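Local coordinates for SYE1 (Shewanella oneidensis, PDB 4AWS), which binds FMN and probably catalyses the NAD(P)H-dependent reduction of carbon-carbon double bonds, as its old yellow enzyme relatives do, at residues Tyr44-Ala49 and His91-Ala96; Gln100-Gly105 and Asn184-Asn189; Thr238-Thr243 and Glu271-Asp276. The protein carries 1 engineered substitution. All blocks are in the same frame, centred on the assembly; numbering follows the deposited sequence. Where two conformers were deposited one is given.

Interaction 1: Tyr44-Ala49 and His91-Ala96; sequences YYAQRA and HAKGCA. With BOG (octyl beta-D-glucopyranoside), chain E.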
loop_
_atom_site.group_PDB
_atom_site.type_symbol
_atom_site.label_atom_id
_atom_site.label_comp_id
_atom_site.label_asym_id
_atom_site.label_seq_id
_atom_site.Cartn_x
_atom_site.Cartn_y
_atom_site.Cartn_z
ATOM N N TYR A 44 -6.186 -11.565 12.722
ATOM C CA TYR A 44 -6.840 -10.449 12.042
ATOM C C TYR A 44 -6.948 -10.663 10.533
ATOM O O TYR A 44 -7.998 -10.501 9.941
ATOM C CB TYR A 44 -6.071 -9.211 12.376
ATOM C CG TYR A 44 -6.267 -7.989 11.508
ATOM C CD1 TYR A 44 -7.432 -7.230 11.548
ATOM C CD2 TYR A 44 -5.239 -7.603 10.655
ATOM C CE1 TYR A 44 -7.568 -6.123 10.732
ATOM C CE2 TYR A 44 -5.348 -6.472 9.869
ATOM C CZ TYR A 44 -6.514 -5.742 9.915
ATOM O OH TYR A 44 -6.659 -4.559 9.205
ATOM N N TYR A 45 -5.823 -11.005 9.890
ATOM C CA TYR A 45 -5.842 -11.218 8.457
ATOM C C TYR A 45 -6.640 -12.452 8.119
ATOM O O TYR A 45 -7.410 -12.447 7.136
ATOM C CB TYR A 45 -4.451 -11.263 7.909
ATOM C CG TYR A 45 -3.740 -9.933 7.769
ATOM C CD1 TYR A 45 -4.140 -9.013 6.799
ATOM C CD2 TYR A 45 -2.661 -9.609 8.563
ATOM C CE1 TYR A 45 -3.488 -7.818 6.642
ATOM C CE2 TYR A 45 -1.994 -8.397 8.395
ATOM C CZ TYR A 45 -2.416 -7.505 7.437
ATOM O OH TYR A 45 -1.742 -6.316 7.222
ATOM N N ALA A 46 -6.487 -13.548 8.871
ATOM C CA ALA A 46 -7.217 -14.778 8.546
ATOM C C ALA A 46 -8.716 -14.568 8.692
ATOM O O ALA A 46 -9.482 -15.192 7.930
ATOM C CB ALA A 46 -6.722 -15.904 9.446
ATOM N N GLN A 47 -9.157 -13.726 9.610
ATOM C CA GLN A 47 -10.566 -13.399 9.733
ATOM C C GLN A 47 -11.152 -12.742 8.478
ATOM O O GLN A 47 -12.356 -12.762 8.304
ATOM C CB GLN A 47 -10.793 -12.430 10.875
ATOM C CG GLN A 47 -10.686 -13.036 12.287
ATOM C CD GLN A 47 -10.894 -12.058 13.390
ATOM O OE1 GLN A 47 -11.126 -12.481 14.584
ATOM N NE2 GLN A 47 -10.803 -10.849 13.177
ATOM N N ARG A 48 -10.299 -12.148 7.657
ATOM C CA ARG A 48 -10.686 -11.357 6.489
ATOM C C ARG A 48 -10.377 -12.078 5.184
ATOM O O ARG A 48 -10.479 -11.502 4.090
ATOM C CB ARG A 48 -10.040 -9.986 6.600
ATOM C CG ARG A 48 -10.695 -9.177 7.708
ATOM C CD ARG A 48 -9.885 -8.017 8.279
ATOM N NE ARG A 48 -10.643 -7.348 9.333
ATOM C CZ ARG A 48 -10.892 -7.864 10.518
ATOM N NH1 ARG A 48 -10.299 -8.912 10.907
ATOM N NH2 ARG A 48 -11.761 -7.258 11.334
ATOM N N ALA A 49 -10.031 -13.369 5.271
ATOM C CA ALA A 49 -9.572 -14.139 4.117
ATOM C C ALA A 49 -10.656 -14.586 3.153
ATOM O O ALA A 49 -10.366 -15.286 2.185
ATOM C CB ALA A 49 -8.718 -15.327 4.606
ATOM N N HIS A 91 -3.329 -18.499 4.174
ATOM C CA HIS A 91 -3.408 -19.569 3.194
ATOM C C HIS A 91 -4.215 -20.743 3.668
ATOM O O HIS A 91 -4.865 -21.403 2.875
ATOM C CB HIS A 91 -1.984 -20.042 2.855
ATOM C CG HIS A 91 -1.300 -19.037 1.975
ATOM N ND1 HIS A 91 0.046 -18.824 2.001
ATOM C CD2 HIS A 91 -1.775 -18.207 1.071
ATOM C CE1 HIS A 91 0.366 -17.892 1.096
ATOM N NE2 HIS A 91 -0.728 -17.498 0.516
ATOM N N ALA A 92 -4.261 -20.989 4.960
ATOM C CA ALA A 92 -5.141 -22.051 5.499
ATOM C C ALA A 92 -6.596 -21.753 5.234
ATOM O O ALA A 92 -7.422 -22.659 5.139
ATOM C CB ALA A 92 -4.868 -22.226 6.973
ATOM N N LYS A 93 -6.942 -20.467 5.110
ATOM C CA LYS A 93 -8.317 -20.085 4.788
ATOM C C LYS A 93 -8.601 -20.007 3.310
ATOM O O LYS A 93 -9.702 -19.809 2.813
ATOM C CB LYS A 93 -8.631 -18.745 5.401
ATOM C CG LYS A 93 -8.529 -18.551 6.858
ATOM C CD LYS A 93 -9.292 -19.585 7.638
ATOM C CE LYS A 93 -9.401 -19.135 9.080
ATOM N NZ LYS A 93 -10.059 -20.268 9.813
ATOM N N GLY A 94 -7.569 -20.158 2.511
ATOM C CA GLY A 94 -7.878 -20.054 1.102
ATOM C C GLY A 94 -7.917 -18.607 0.667
ATOM O O GLY A 94 -8.988 -18.048 0.526
ATOM N N CYS A 95 -6.787 -17.997 0.494
ATOM C CA CYS A 95 -6.810 -16.601 0.100
ATOM C C CYS A 95 -5.394 -16.320 -0.394
ATOM O O CYS A 95 -4.473 -16.986 0.030
ATOM C CB CYS A 95 -7.232 -15.657 1.207
ATOM S SG CYS A 95 -7.381 -13.924 0.768
ATOM N N ALA A 96 -5.212 -15.360 -1.252
ATOM C CA ALA A 96 -3.921 -14.870 -1.681
ATOM C C ALA A 96 -3.558 -13.617 -0.906
ATOM O O ALA A 96 -4.449 -12.820 -0.583
ATOM C CB ALA A 96 -3.940 -14.488 -3.170
HETATM C C1 BOG E . -11.838 -17.407 11.660
HETATM O O1 BOG E . -10.662 -17.687 12.446
HETATM C C2 BOG E . -12.689 -18.677 11.790
HETATM O O2 BOG E . -12.044 -19.829 11.248
HETATM C C3 BOG E . -14.058 -18.433 11.121
HETATM O O3 BOG E . -14.862 -19.597 11.285
HETATM C C4 BOG E . -14.692 -17.305 11.944
HETATM O O4 BOG E . -16.062 -17.091 11.670
HETATM C C5 BOG E . -13.790 -16.073 11.822
HETATM O O5 BOG E . -12.499 -16.333 12.370
HETATM C C6 BOG E . -14.465 -15.072 12.797
HETATM O O6 BOG E . -14.031 -13.800 12.391
HETATM C "C1'" BOG E . -9.661 -16.755 11.997
HETATM C "C2'" BOG E . -8.376 -17.073 12.742
HETATM C "C3'" BOG E . -7.681 -18.328 12.310
HETATM C "C4'" BOG E . -6.612 -18.796 13.320
HETATM C "C5'" BOG E . -5.371 -17.935 13.125
HETATM C "C6'" BOG E . -4.321 -18.288 14.196
HETATM C "C7'" BOG E . -3.073 -17.432 13.946
HETATM C "C8'" BOG E . -1.953 -17.708 14.963
HETATM O O HOH W 1 -11.335 -17.855 2.048
#
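Ala49 and Cys95 face each other at the point where the two backbones come nearest, with CA atoms 5.5 Å apart, on the edge of the TIM barrel where strands 53-60 and 96-102 begin. Each segment carries the chain off a barrel helix toward its next strand: Ala46-Ala49 forms a type I turn, and Gly94 is the first residue to leave helical geometry, with a positive phi; at its phi and psi a CB would press on the carbonyl O of Lys93, which calls for glycine. No direct hydrogen bond joins the segments; the contact is van der Waals packing of Ala49 on its neighbours, with a water between the backbones. Ala49 points its methyl at the other segment, where CB lies 3.5 Å from Lys93 CB and 3.7 Å from Cys95 CB. Cys95 in turn sets its CB 3.3 Å from Ala49 O. In the conformer described, the Lys93 chain bends at its second torsion (chi2 -52°), and its CG passes 3.7 Å from Ala46 O before the chain runs outward toward the sugar of octyl glucoside; the very short approach of NZ to that sugar makes the bond there doubtful. Lys17 adds a charged partner from outside, its NZ hydrogen-bonding both Ala49 O and Gly94 O. Water 1 lies 2.7 Å from both Ala49 O and Lys93 O and can bridge them.

Interaction 2: Gln100-Gly105 and Asn184-Asn189; sequences QLWHVG and NGYLIN. With FMN (flavin mononucleotide), chain B.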
loop_
_atom_site.group_PDB
_atom_site.type_symbol
_atom_site.label_atom_id
_atom_site.label_comp_id
_atom_site.label_asym_id
_atom_site.label_seq_id
_atom_site.Cartn_x
_atom_site.Cartn_y
_atom_site.Cartn_z
ATOM N N GLN A 100 2.849 -5.358 1.071
ATOM C CA GLN A 100 3.074 -3.996 0.580
ATOM C C GLN A 100 4.406 -3.492 1.067
ATOM O O GLN A 100 4.582 -3.155 2.231
ATOM C CB GLN A 100 1.951 -3.041 0.959
ATOM C CG GLN A 100 2.188 -1.711 0.265
ATOM C CD GLN A 100 1.300 -0.583 0.700
ATOM O OE1 GLN A 100 1.312 -0.192 1.877
ATOM N NE2 GLN A 100 0.551 -0.006 -0.232
ATOM N N LEU A 101 5.386 -3.404 0.161
ATOM C CA LEU A 101 6.743 -2.956 0.502
ATOM C C LEU A 101 6.754 -1.439 0.608
ATOM O O LEU A 101 6.388 -0.741 -0.346
ATOM C CB LEU A 101 7.733 -3.423 -0.533
ATOM C CG LEU A 101 7.752 -4.916 -0.815
ATOM C CD1 LEU A 101 8.841 -5.240 -1.806
ATOM C CD2 LEU A 101 7.908 -5.728 0.452
ATOM N N TRP A 102 7.228 -0.931 1.753
ATOM C CA TRP A 102 7.089 0.469 2.107
ATOM C C TRP A 102 8.438 1.159 2.327
ATOM O O TRP A 102 9.256 0.687 3.101
ATOM C CB TRP A 102 6.291 0.601 3.394
ATOM C CG TRP A 102 5.472 1.861 3.551
ATOM C CD1 TRP A 102 5.286 2.916 2.709
ATOM C CD2 TRP A 102 4.675 2.132 4.717
ATOM N NE1 TRP A 102 4.409 3.815 3.259
ATOM C CE2 TRP A 102 3.999 3.361 4.488
ATOM C CE3 TRP A 102 4.454 1.446 5.907
ATOM C CZ2 TRP A 102 3.118 3.887 5.398
ATOM C CZ3 TRP A 102 3.565 1.986 6.804
ATOM C CH2 TRP A 102 2.916 3.180 6.569
ATOM N N HIS A 103 8.568 2.345 1.724
ATOM C CA HIS A 103 9.557 3.349 2.147
ATOM C C HIS A 103 8.823 4.680 2.186
ATOM O O HIS A 103 8.320 5.146 1.146
ATOM C CB HIS A 103 10.790 3.401 1.237
ATOM C CG HIS A 103 11.925 4.129 1.843
ATOM N ND1 HIS A 103 11.821 5.319 2.381
ATOM C CD2 HIS A 103 13.218 3.744 1.998
ATOM C CE1 HIS A 103 12.982 5.719 2.861
ATOM N NE2 HIS A 103 13.873 4.756 2.640
ATOM N N VAL A 104 8.750 5.277 3.356
ATOM C CA VAL A 104 7.985 6.511 3.537
ATOM C C VAL A 104 8.714 7.756 3.095
ATOM O O VAL A 104 8.082 8.842 3.008
ATOM C CB VAL A 104 7.559 6.694 5.002
ATOM C CG1 VAL A 104 6.692 5.510 5.450
ATOM C CG2 VAL A 104 8.778 6.888 5.917
ATOM N N GLY A 105 9.986 7.760 2.886
ATOM C CA GLY A 105 10.790 8.901 2.547
ATOM C C GLY A 105 10.647 9.943 3.620
ATOM O O GLY A 105 10.875 9.693 4.793
ATOM N N ASN A 184 0.416 7.711 -2.010
ATOM C CA ASN A 184 0.070 8.406 -0.793
ATOM C C ASN A 184 1.238 9.216 -0.215
ATOM O O ASN A 184 1.396 9.349 0.985
ATOM C CB ASN A 184 -0.569 7.473 0.224
ATOM C CG ASN A 184 -1.803 6.834 -0.335
ATOM O OD1 ASN A 184 -2.357 7.283 -1.353
ATOM N ND2 ASN A 184 -2.295 5.765 0.299
ATOM N N GLY A 185 1.968 9.863 -1.064
ATOM C CA GLY A 185 2.980 10.804 -0.695
ATOM C C GLY A 185 4.275 10.227 -0.184
ATOM O O GLY A 185 5.112 10.997 0.334
ATOM N N TYR A 186 4.498 8.925 -0.324
ATOM C CA TYR A 186 5.706 8.267 0.228
ATOM C C TYR A 186 6.865 8.392 -0.754
ATOM O O TYR A 186 6.845 9.196 -1.683
ATOM C CB TYR A 186 5.333 6.869 0.735
ATOM C CG TYR A 186 4.320 6.988 1.858
ATOM C CD1 TYR A 186 4.646 7.632 3.054
ATOM C CD2 TYR A 186 3.048 6.455 1.744
ATOM C CE1 TYR A 186 3.737 7.739 4.089
ATOM C CE2 TYR A 186 2.134 6.556 2.767
ATOM C CZ TYR A 186 2.463 7.207 3.940
ATOM O OH TYR A 186 1.530 7.291 4.927
ATOM N N LEU A 187 7.967 7.656 -0.518
ATOM C CA LEU A 187 9.221 7.982 -1.156
ATOM C C LEU A 187 9.129 8.027 -2.679
ATOM O O LEU A 187 9.563 8.989 -3.325
ATOM C CB LEU A 187 10.349 7.005 -0.760
ATOM C CG LEU A 187 11.696 7.342 -1.377
ATOM C CD1 LEU A 187 12.244 8.687 -0.927
ATOM C CD2 LEU A 187 12.671 6.203 -1.084
ATOM N N ILE A 188 8.629 6.955 -3.295
ATOM C CA ILE A 188 8.607 6.951 -4.753
ATOM C C ILE A 188 7.722 8.070 -5.260
ATOM O O ILE A 188 8.044 8.740 -6.267
ATOM C CB ILE A 188 8.227 5.576 -5.295
ATOM C CG1 ILE A 188 9.272 4.530 -4.811
ATOM C CG2 ILE A 188 8.125 5.586 -6.816
ATOM C CD1 ILE A 188 8.959 3.129 -5.153
ATOM N N ASN A 189 6.604 8.313 -4.592
ATOM C CA ASN A 189 5.709 9.403 -4.954
ATOM C C ASN A 189 6.390 10.758 -4.841
ATOM O O ASN A 189 6.033 11.687 -5.611
ATOM C CB ASN A 189 4.470 9.241 -4.113
ATOM C CG ASN A 189 3.219 9.956 -4.570
ATOM O OD1 ASN A 189 3.268 10.846 -5.510
ATOM N ND2 ASN A 189 2.165 9.620 -4.016
HETATM N N1 FMN B . -2.785 2.622 2.218
HETATM C C2 FMN B . -1.595 2.087 1.880
HETATM O O2 FMN B . -1.212 2.018 0.684
HETATM N N3 FMN B . -0.799 1.537 2.856
HETATM C C4 FMN B . -1.122 1.485 4.195
HETATM O O4 FMN B . -0.369 0.892 4.992
HETATM C C4A FMN B . -2.321 2.155 4.543
HETATM N N5 FMN B . -2.705 2.190 5.864
HETATM C C5A FMN B . -3.975 2.640 6.149
HETATM C C6 FMN B . -4.455 2.573 7.432
HETATM C C7 FMN B . -5.760 2.926 7.781
HETATM C C7M FMN B . -6.240 2.692 9.196
HETATM C C8 FMN B . -6.605 3.406 6.792
HETATM C C8M FMN B . -8.003 3.742 7.088
HETATM C C9 FMN B . -6.145 3.494 5.467
HETATM C C9A FMN B . -4.827 3.132 5.129
HETATM N N10 FMN B . -4.373 3.131 3.801
HETATM C C10 FMN B . -3.135 2.636 3.482
HETATM C "C1'" FMN B . -5.327 3.519 2.720
HETATM C "C2'" FMN B . -6.280 2.405 2.372
HETATM O "O2'" FMN B . -5.622 1.305 1.734
HETATM C "C3'" FMN B . -7.385 2.862 1.419
HETATM O "O3'" FMN B . -6.833 3.208 0.141
HETATM C "C4'" FMN B . -8.225 4.023 1.902
HETATM O "O4'" FMN B . -8.614 3.840 3.285
HETATM C "C5'" FMN B . -9.417 4.318 1.020
HETATM O "O5'" FMN B . -10.323 3.208 0.975
HETATM P P FMN B . -11.667 3.217 1.912
HETATM O O1P FMN B . -11.201 3.093 3.343
HETATM O O2P FMN B . -12.387 4.546 1.662
HETATM O O3P FMN B . -12.432 1.996 1.432
HETATM O O HOH W 2 7.548 4.832 -1.607
#
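The edge of the Trp102 indole points at the face of the Tyr186 ring in a T-shaped pair, planes 89° apart, at the mouth of the TIM barrel beside FMN. The tyrosine can be followed outward. Its CB rests 3.5 Å from His103 O, and CG, anti to the carbonyl carbon (chi1 -62°), starts the ring toward Trp102. NE1, on the indole edge, stands over the tyrosine face, 3.3 Å from Tyr186 CD2, while on the other flank CD1 touches Val104 CB at 3.6 Å and CE1 continues along Val104 CG1. Further out, CZ lies 3.7 Å from Trp102 CZ2, and OH ends in a hydrogen bond to Tyr68 OH. Asn184 O sits over the ring face opposite Trp102, so both faces are occupied. Behind the ring the backbones join: Leu187 N donates to His103 O over 3.0 Å, nearly straight at 164°. Leu187 then lays CD2 over the face of the His103 imidazole, 3.7 Å from the ring centroid, in a CH-pi contact, while the imidazole ND1 accepts Gly105 N at its edge. His181, Asn184 and Tyr186 follow the histidine-asparagine-tyrosine spacing familiar in old yellow enzymes. On the same strand as Trp102, Gln100 reads the flavin pyrimidine: NE2 donates to FMN O2 at 2.8 Å, and OE1 accepts FMN N3 at 2.9 Å. This pairing would favour one orientation of the amide, with Glu179 as second acceptor of NE2, and probably helps position the pyrimidine edge.

Interaction 3: Thr238-Thr243 and Glu271-Asp276; sequences TTLNGT and EVDWDD. With FMN (flavin mononucleotide), chain B.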
loop_
_atom_site.group_PDB
_atom_site.type_symbol
_atom_site.label_atom_id
_atom_site.label_comp_id
_atom_site.label_asym_id
_atom_site.label_seq_id
_atom_site.Cartn_x
_atom_site.Cartn_y
_atom_site.Cartn_z
ATOM N N THR A 238 -4.790 12.372 -5.218
ATOM C CA THR A 238 -4.772 12.756 -3.814
ATOM C C THR A 238 -3.420 13.439 -3.529
ATOM O O THR A 238 -2.433 13.227 -4.209
ATOM C CB THR A 238 -5.014 11.566 -2.894
ATOM O OG1 THR A 238 -4.026 10.575 -3.192
ATOM C CG2 THR A 238 -6.405 10.987 -3.098
ATOM N N THR A 239 -3.473 14.283 -2.504
ATOM C CA THR A 239 -2.355 15.139 -2.141
ATOM C C THR A 239 -2.209 15.284 -0.639
ATOM O O THR A 239 -1.381 16.089 -0.166
ATOM C CB THR A 239 -2.519 16.547 -2.754
ATOM O OG1 THR A 239 -3.721 17.130 -2.202
ATOM C CG2 THR A 239 -2.615 16.529 -4.280
ATOM N N LEU A 240 -2.905 14.493 0.156
ATOM C CA LEU A 240 -2.974 14.669 1.590
ATOM C C LEU A 240 -1.633 14.640 2.275
ATOM O O LEU A 240 -1.382 15.442 3.187
ATOM C CB LEU A 240 -3.899 13.587 2.152
ATOM C CG LEU A 240 -4.184 13.680 3.648
ATOM C CD1 LEU A 240 -4.942 14.938 3.982
ATOM C CD2 LEU A 240 -4.952 12.476 4.087
ATOM N N ASN A 241 -0.759 13.740 1.889
ATOM C CA ASN A 241 0.586 13.655 2.506
ATOM C C ASN A 241 1.622 14.508 1.871
ATOM O O ASN A 241 2.789 14.388 2.199
ATOM C CB ASN A 241 0.989 12.174 2.620
ATOM C CG ASN A 241 0.127 11.361 3.544
ATOM O OD1 ASN A 241 0.165 10.091 3.475
ATOM N ND2 ASN A 241 -0.614 11.948 4.454
ATOM N N GLY A 242 1.210 15.441 1.032
ATOM C CA GLY A 242 2.052 16.519 0.628
ATOM C C GLY A 242 2.658 16.446 -0.738
ATOM O O GLY A 242 3.440 17.366 -1.067
ATOM N N THR A 243 2.325 15.493 -1.583
ATOM C CA THR A 243 2.827 15.415 -2.937
ATOM C C THR A 243 1.734 15.838 -3.925
ATOM O O THR A 243 0.638 15.274 -3.939
ATOM C CB THR A 243 3.310 13.998 -3.262
ATOM O OG1 THR A 243 2.316 13.029 -3.048
ATOM C CG2 THR A 243 4.539 13.632 -2.431
ATOM N N GLU A 271 -7.702 5.952 -4.761
ATOM C CA GLU A 271 -8.557 6.995 -5.267
ATOM C C GLU A 271 -8.957 8.016 -4.205
ATOM O O GLU A 271 -9.326 9.163 -4.527
ATOM C CB GLU A 271 -9.766 6.340 -5.956
ATOM C CG GLU A 271 -10.759 7.219 -6.613
ATOM C CD GLU A 271 -11.790 6.461 -7.421
ATOM O OE1 GLU A 271 -11.711 5.200 -7.473
ATOM O OE2 GLU A 271 -12.706 7.154 -7.955
ATOM N N VAL A 272 -8.973 7.595 -2.950
ATOM C CA VAL A 272 -9.270 8.426 -1.784
ATOM C C VAL A 272 -8.201 8.142 -0.745
ATOM O O VAL A 272 -7.819 6.966 -0.591
ATOM C CB VAL A 272 -10.656 8.122 -1.189
ATOM C CG1 VAL A 272 -10.918 8.923 0.089
ATOM C CG2 VAL A 272 -11.754 8.348 -2.228
ATOM N N ASP A 273 -7.792 9.173 -0.021
ATOM C CA ASP A 273 -6.919 8.982 1.153
ATOM C C ASP A 273 -7.595 9.715 2.303
ATOM O O ASP A 273 -7.695 10.952 2.242
ATOM C CB ASP A 273 -5.487 9.424 0.901
ATOM C CG ASP A 273 -4.510 8.717 1.863
ATOM O OD1 ASP A 273 -4.732 7.471 2.227
ATOM O OD2 ASP A 273 -3.482 9.310 2.132
ATOM N N TRP A 274 -8.144 9.001 3.257
ATOM C CA TRP A 274 -8.866 9.582 4.406
ATOM C C TRP A 274 -10.069 10.352 3.878
ATOM O O TRP A 274 -11.004 9.744 3.337
ATOM C CB TRP A 274 -7.931 10.331 5.356
ATOM C CG TRP A 274 -6.951 9.364 5.926
ATOM C CD1 TRP A 274 -5.693 9.113 5.506
ATOM C CD2 TRP A 274 -7.146 8.467 7.036
ATOM N NE1 TRP A 274 -5.087 8.139 6.253
ATOM C CE2 TRP A 274 -5.985 7.734 7.210
ATOM C CE3 TRP A 274 -8.222 8.222 7.872
ATOM C CZ2 TRP A 274 -5.817 6.786 8.185
ATOM C CZ3 TRP A 274 -8.066 7.266 8.874
ATOM C CH2 TRP A 274 -6.856 6.580 8.998
ATOM N N ASP A 275 -10.079 11.677 4.024
ATOM C CA ASP A 275 -11.199 12.437 3.448
ATOM C C ASP A 275 -10.734 13.282 2.256
ATOM O O ASP A 275 -11.493 14.156 1.791
ATOM C CB ASP A 275 -11.897 13.328 4.460
ATOM C CG ASP A 275 -12.800 12.635 5.448
ATOM O OD1 ASP A 275 -13.520 11.664 5.166
ATOM O OD2 ASP A 275 -12.804 13.162 6.583
ATOM N N ASP A 276 -9.590 13.003 1.697
ATOM C CA ASP A 276 -9.101 13.585 0.445
ATOM C C ASP A 276 -9.662 12.732 -0.700
ATOM O O ASP A 276 -9.131 11.684 -1.006
ATOM C CB ASP A 276 -7.625 13.629 0.436
ATOM C CG ASP A 276 -6.963 14.260 -0.769
ATOM O OD1 ASP A 276 -7.689 14.830 -1.660
ATOM O OD2 ASP A 276 -5.713 14.201 -0.886
HETATM N N1 FMN B . -2.785 2.622 2.218
HETATM C C2 FMN B . -1.595 2.087 1.880
HETATM O O2 FMN B . -1.212 2.018 0.684
HETATM N N3 FMN B . -0.799 1.537 2.856
HETATM C C4 FMN B . -1.122 1.485 4.195
HETATM O O4 FMN B . -0.369 0.892 4.992
HETATM C C4A FMN B . -2.321 2.155 4.543
HETATM N N5 FMN B . -2.705 2.190 5.864
HETATM C C5A FMN B . -3.975 2.640 6.149
HETATM C C6 FMN B . -4.455 2.573 7.432
HETATM C C7 FMN B . -5.760 2.926 7.781
HETATM C C7M FMN B . -6.240 2.692 9.196
HETATM C C8 FMN B . -6.605 3.406 6.792
HETATM C C8M FMN B . -8.003 3.742 7.088
HETATM C C9 FMN B . -6.145 3.494 5.467
HETATM C C9A FMN B . -4.827 3.132 5.129
HETATM N N10 FMN B . -4.373 3.131 3.801
HETATM C C10 FMN B . -3.135 2.636 3.482
HETATM C "C1'" FMN B . -5.327 3.519 2.720
HETATM C "C2'" FMN B . -6.280 2.405 2.372
HETATM O "O2'" FMN B . -5.622 1.305 1.734
HETATM C "C3'" FMN B . -7.385 2.862 1.419
HETATM O "O3'" FMN B . -6.833 3.208 0.141
HETATM C "C4'" FMN B . -8.225 4.023 1.902
HETATM O "O4'" FMN B . -8.614 3.840 3.285
HETATM C "C5'" FMN B . -9.417 4.318 1.020
HETATM O "O5'" FMN B . -10.323 3.208 0.975
HETATM P P FMN B . -11.667 3.217 1.912
HETATM O O1P FMN B . -11.201 3.093 3.343
HETATM O O2P FMN B . -12.387 4.546 1.662
HETATM O O3P FMN B . -12.432 1.996 1.432
HETATM O O HOH W 3 -6.149 16.104 -3.476
HETATM O O HOH W 4 -1.744 11.141 0.699
#
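Asp276 reaches over to Thr239 and takes its backbone N-H on OD2 through the syn lone pair, 2.8 Å away and almost straight at 172°. The two segments are loops at the ends of barrel strands 230-234 and 266-270, and each contains a turn: type I from Thr239 to Gly242, type II' from Asp273 to Asp276. With CG anti to its own N (chi1 -177°), Asp276 sends its carboxylate away from the turn and across to the other loop, where OD2 also packs against Thr238 CB. The second oxygen works through water 3, which gives a proton to OD1 at 2.7 Å. That same water accepts one from Thr239 OG1, whose chi1 of 62° tucks the hydroxyl between N and the carbonyl carbon. With an alanine in place of Asp276, the Thr239 N-H is likely to lose its acceptor, and water 3 one of its partners. Leu240 meets the other end of the turn: its CD2 lies 3.6 Å from Asp273 O and 3.7 Å from Trp274 CD1. Beyond it, the Trp274 ring puts a face over the flavin methyl, with CH2 3.6 Å from FMN C8M. Water 4 gives a further link, accepting Asn241 N and donating to Asp273 OD2. The two carboxylates thus supply acceptors for the other loop, Asp276 directly for Thr239 N and, through waters, Asp276 for Thr239 OG1 and Asp273 for Asn241 N.

Along the chain the three contacts come in series, all within one eight-stranded parallel barrel. Interaction 1 lies where strands 53-60 and 96-102 begin, 18 Å from the centre of the chain; strand 96-102 then runs along the barrel wall to interaction 2 at its other end. Centres of interactions 1 and 2 are 26 Å apart, and those of 1 and 3 are 29 Å apart, on opposite sides of the chain's centre. Interactions 2 and 3 have centres only 13 Å apart and touch, as where Gly185 CA nears Thr243 OG1 at 3.3 Å. Both border FMN, so the loops after strands 96-102, 177-181, 230-234 and 266-270 share in shaping the cofactor's surroundings, while interaction 1 lies away from it, where the strands begin.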